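Local atomic coordinates of Baccell_00875 (Bacteroides cellulosilyticus DSM 14838, PDB entry 5NO8), a protein that probably acts as a polysaccharide lyase that removes the L-rhamnose caps attached to glucuronic acid in complex arabinogalactan proteins. Residues F348-Q354 with A365-N371. Numbering follows the deposited sequence.
Sequences FIRTRQQ and AYMVYDN
Gln-353 O takes the backbone N-H of Met-367 at 2.8 Å from N, with an N-H...O angle of 152°, and the CA-H of Tyr-366 makes a weaker contact with the same oxygen. The side chain of Gln-353 reaches the other polar end of Met-367: NE2 donates to Met-367 O at 2.9 Å, and that oxygen lies close to the plane of the amide. Met-367 is therefore gripped at both N and O by one glutamine, whose OE1 is hydrogen-bonded in turn to Arg-345 NH1. The Gln-353 amide also packs against the first carbon of the Tyr-369 side chain, Gln-353 CD lying 3.4 Å from Tyr-369 CB. Residues 348-354 carry the last part of helix 338-352 into a single beta bridge, Gln-354 with Tyr-366; residues 365-371 lead into strand 369-370 of a small antiparallel sheet, so the contact joins that sheet to the helix preceding it. Phe-348 and Tyr-369 form a T-shaped pair, centroids 5.2 Å apart and planes at 88°, in which the CE1-CZ edge of Phe-348 points at the tyrosine face. With CG anti to the backbone N (chi1 -169°), the Tyr-369 ring reaches this edge, and its OH lies 2.7 Å from Arg-352 NH2, over a guanidinium face and at too poor an angle for a hydrogen bond. Replacing Tyr-369 by an alanine is likely to leave the Phe-348 edge without its aromatic face and to open a gap beside Arg-352. Farther along, Ile-349 CG2 meets Tyr-366 CD1 at 3.7 Å, while the phenol OH of Tyr-366 is hydrogen-bonded to Ser-417 of helix 412-429.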
loop_
_atom_site.group_PDB
_atom_site.type_symbol
_atom_site.label_atom_id
_atom_site.label_comp_id
_atom_site.label_asym_id
_atom_site.label_seq_id
_atom_site.Cartn_x
_atom_site.Cartn_y
_atom_site.Cartn_z
ATOM N N PHE A 348 -6.748 -2.543 24.898
ATOM C CA PHE A 348 -7.222 -1.201 24.559
ATOM C C PHE A 348 -8.601 -1.238 23.902
ATOM O O PHE A 348 -9.460 -0.405 24.233
ATOM C CB PHE A 348 -6.223 -0.475 23.651
ATOM C CG PHE A 348 -6.430 1.009 23.600
ATOM C CD1 PHE A 348 -7.371 1.558 22.732
ATOM C CD2 PHE A 348 -5.674 1.869 24.377
ATOM C CE1 PHE A 348 -7.596 2.922 22.684
ATOM C CE2 PHE A 348 -5.886 3.249 24.324
ATOM C CZ PHE A 348 -6.853 3.776 23.489
ATOM N N ILE A 349 -8.796 -2.164 22.965
ATOM C CA ILE A 349 -10.077 -2.297 22.278
ATOM C C ILE A 349 -11.182 -2.553 23.315
ATOM O O ILE A 349 -12.201 -1.842 23.351
ATOM C CB ILE A 349 -10.065 -3.402 21.232
ATOM C CG1 ILE A 349 -9.180 -2.996 20.047
ATOM C CG2 ILE A 349 -11.490 -3.687 20.733
ATOM C CD1 ILE A 349 -8.787 -4.123 19.138
ATOM N N ARG A 350 -10.938 -3.525 24.186
ATOM C CA ARG A 350 -11.918 -3.853 25.214
ATOM C C ARG A 350 -12.169 -2.713 26.191
ATOM O O ARG A 350 -13.328 -2.388 26.483
ATOM C CB ARG A 350 -11.508 -5.119 25.979
ATOM C CG ARG A 350 -12.564 -5.567 26.994
ATOM C CD ARG A 350 -12.156 -6.829 27.713
ATOM N NE ARG A 350 -10.975 -6.675 28.557
ATOM C CZ ARG A 350 -10.934 -6.056 29.743
ATOM N NH1 ARG A 350 -12.000 -5.465 30.284
ATOM N NH2 ARG A 350 -9.791 -6.024 30.408
ATOM N N THR A 351 -11.116 -2.109 26.713
ATOM C CA THR A 351 -11.260 -1.126 27.787
ATOM C C THR A 351 -11.582 0.307 27.368
ATOM O O THR A 351 -12.019 1.085 28.192
ATOM C CB THR A 351 -10.036 -1.108 28.712
ATOM O OG1 THR A 351 -8.869 -0.661 28.008
ATOM C CG2 THR A 351 -9.832 -2.491 29.310
ATOM N N ARG A 352 -11.346 0.649 26.099
ATOM C CA ARG A 352 -11.520 2.019 25.596
ATOM C C ARG A 352 -12.433 2.112 24.379
ATOM O O ARG A 352 -13.033 3.160 24.171
ATOM C CB ARG A 352 -10.158 2.658 25.231
ATOM C CG ARG A 352 -9.123 2.717 26.349
ATOM C CD ARG A 352 -9.595 3.554 27.539
ATOM N NE ARG A 352 -9.641 4.995 27.275
ATOM C CZ ARG A 352 -10.732 5.744 27.016
ATOM N NH1 ARG A 352 -11.963 5.230 26.917
ATOM N NH2 ARG A 352 -10.590 7.054 26.830
ATOM N N GLN A 353 -12.533 1.068 23.560
ATOM C CA GLN A 353 -13.259 1.192 22.288
ATOM C C GLN A 353 -14.579 0.421 22.247
ATOM O O GLN A 353 -15.230 0.405 21.209
ATOM C CB GLN A 353 -12.368 0.802 21.098
ATOM C CG GLN A 353 -11.062 1.597 21.035
ATOM C CD GLN A 353 -10.352 1.566 19.690
ATOM O OE1 GLN A 353 -9.114 1.636 19.653
ATOM N NE2 GLN A 353 -11.115 1.530 18.576
ATOM N N GLN A 354 -14.980 -0.215 23.348
ATOM C CA GLN A 354 -16.311 -0.831 23.425
ATOM C C GLN A 354 -17.273 0.131 24.131
ATOM O O GLN A 354 -17.001 0.609 25.223
ATOM C CB GLN A 354 -16.288 -2.199 24.125
ATOM C CG GLN A 354 -17.631 -2.957 23.993
ATOM C CD GLN A 354 -17.569 -4.409 24.411
ATOM O OE1 GLN A 354 -18.227 -5.291 23.810
ATOM N NE2 GLN A 354 -16.726 -4.696 25.390
ATOM N N ALA A 365 -20.932 -2.351 21.197
ATOM C CA ALA A 365 -20.260 -2.186 19.910
ATOM C C ALA A 365 -18.796 -1.828 20.125
ATOM O O ALA A 365 -18.486 -1.038 20.994
ATOM C CB ALA A 365 -20.925 -1.078 19.091
ATOM N N TYR A 366 -17.918 -2.364 19.284
ATOM C CA TYR A 366 -16.524 -1.864 19.193
ATOM C C TYR A 366 -16.519 -0.741 18.159
ATOM O O TYR A 366 -16.993 -0.938 17.026
ATOM C CB TYR A 366 -15.577 -2.969 18.766
ATOM C CG TYR A 366 -15.537 -4.160 19.719
ATOM C CD1 TYR A 366 -15.167 -3.996 21.065
ATOM C CD2 TYR A 366 -15.878 -5.426 19.288
ATOM C CE1 TYR A 366 -15.152 -5.073 21.940
ATOM C CE2 TYR A 366 -15.853 -6.508 20.156
ATOM C CZ TYR A 366 -15.501 -6.330 21.478
ATOM O OH TYR A 366 -15.505 -7.449 22.300
ATOM N N MET A 367 -15.993 0.409 18.550
ATOM C CA MET A 367 -16.212 1.650 17.815
ATOM C C MET A 367 -14.927 2.374 17.441
ATOM O O MET A 367 -13.878 2.137 18.009
ATOM C CB MET A 367 -17.123 2.533 18.636
ATOM C CG MET A 367 -18.510 1.910 18.661
ATOM S SD MET A 367 -19.665 2.887 19.577
ATOM C CE MET A 367 -19.719 4.354 18.547
ATOM N N VAL A 368 -15.057 3.257 16.461
ATOM C CA VAL A 368 -13.995 4.169 16.074
ATOM C C VAL A 368 -13.575 4.974 17.268
ATOM O O VAL A 368 -14.410 5.385 18.083
ATOM C CB VAL A 368 -14.471 5.100 14.924
ATOM C CG1 VAL A 368 -13.401 6.136 14.565
ATOM C CG2 VAL A 368 -14.824 4.272 13.711
ATOM N N TYR A 369 -12.270 5.225 17.383
ATOM C CA TYR A 369 -11.726 5.931 18.524
ATOM C C TYR A 369 -10.817 7.042 18.061
ATOM O O TYR A 369 -10.018 6.840 17.137
ATOM C CB TYR A 369 -10.918 4.954 19.391
ATOM C CG TYR A 369 -10.498 5.471 20.747
ATOM C CD1 TYR A 369 -11.349 5.364 21.847
ATOM C CD2 TYR A 369 -9.237 6.020 20.955
ATOM C CE1 TYR A 369 -10.960 5.814 23.094
ATOM C CE2 TYR A 369 -8.837 6.480 22.200
ATOM C CZ TYR A 369 -9.711 6.371 23.267
ATOM O OH TYR A 369 -9.333 6.793 24.503
ATOM N N ASP A 370 -10.924 8.190 18.721
ATOM C CA ASP A 370 -10.116 9.353 18.407
ATOM C C ASP A 370 -8.946 9.402 19.353
ATOM O O ASP A 370 -9.121 9.695 20.551
ATOM C CB ASP A 370 -10.959 10.632 18.510
ATOM C CG ASP A 370 -10.198 11.887 18.062
ATOM O OD1 ASP A 370 -8.954 11.918 18.057
ATOM O OD2 ASP A 370 -10.862 12.862 17.686
ATOM N N ASN A 371 -7.754 9.114 18.831
ATOM C CA ASN A 371 -6.548 9.071 19.678
ATOM C C ASN A 371 -6.073 10.432 20.156
ATOM O O ASN A 371 -5.401 10.497 21.173
ATOM C CB ASN A 371 -5.405 8.338 18.986
ATOM C CG ASN A 371 -5.722 6.868 18.770
ATOM O OD1 ASN A 371 -5.476 6.322 17.710
ATOM N ND2 ASN A 371 -6.273 6.239 19.778
#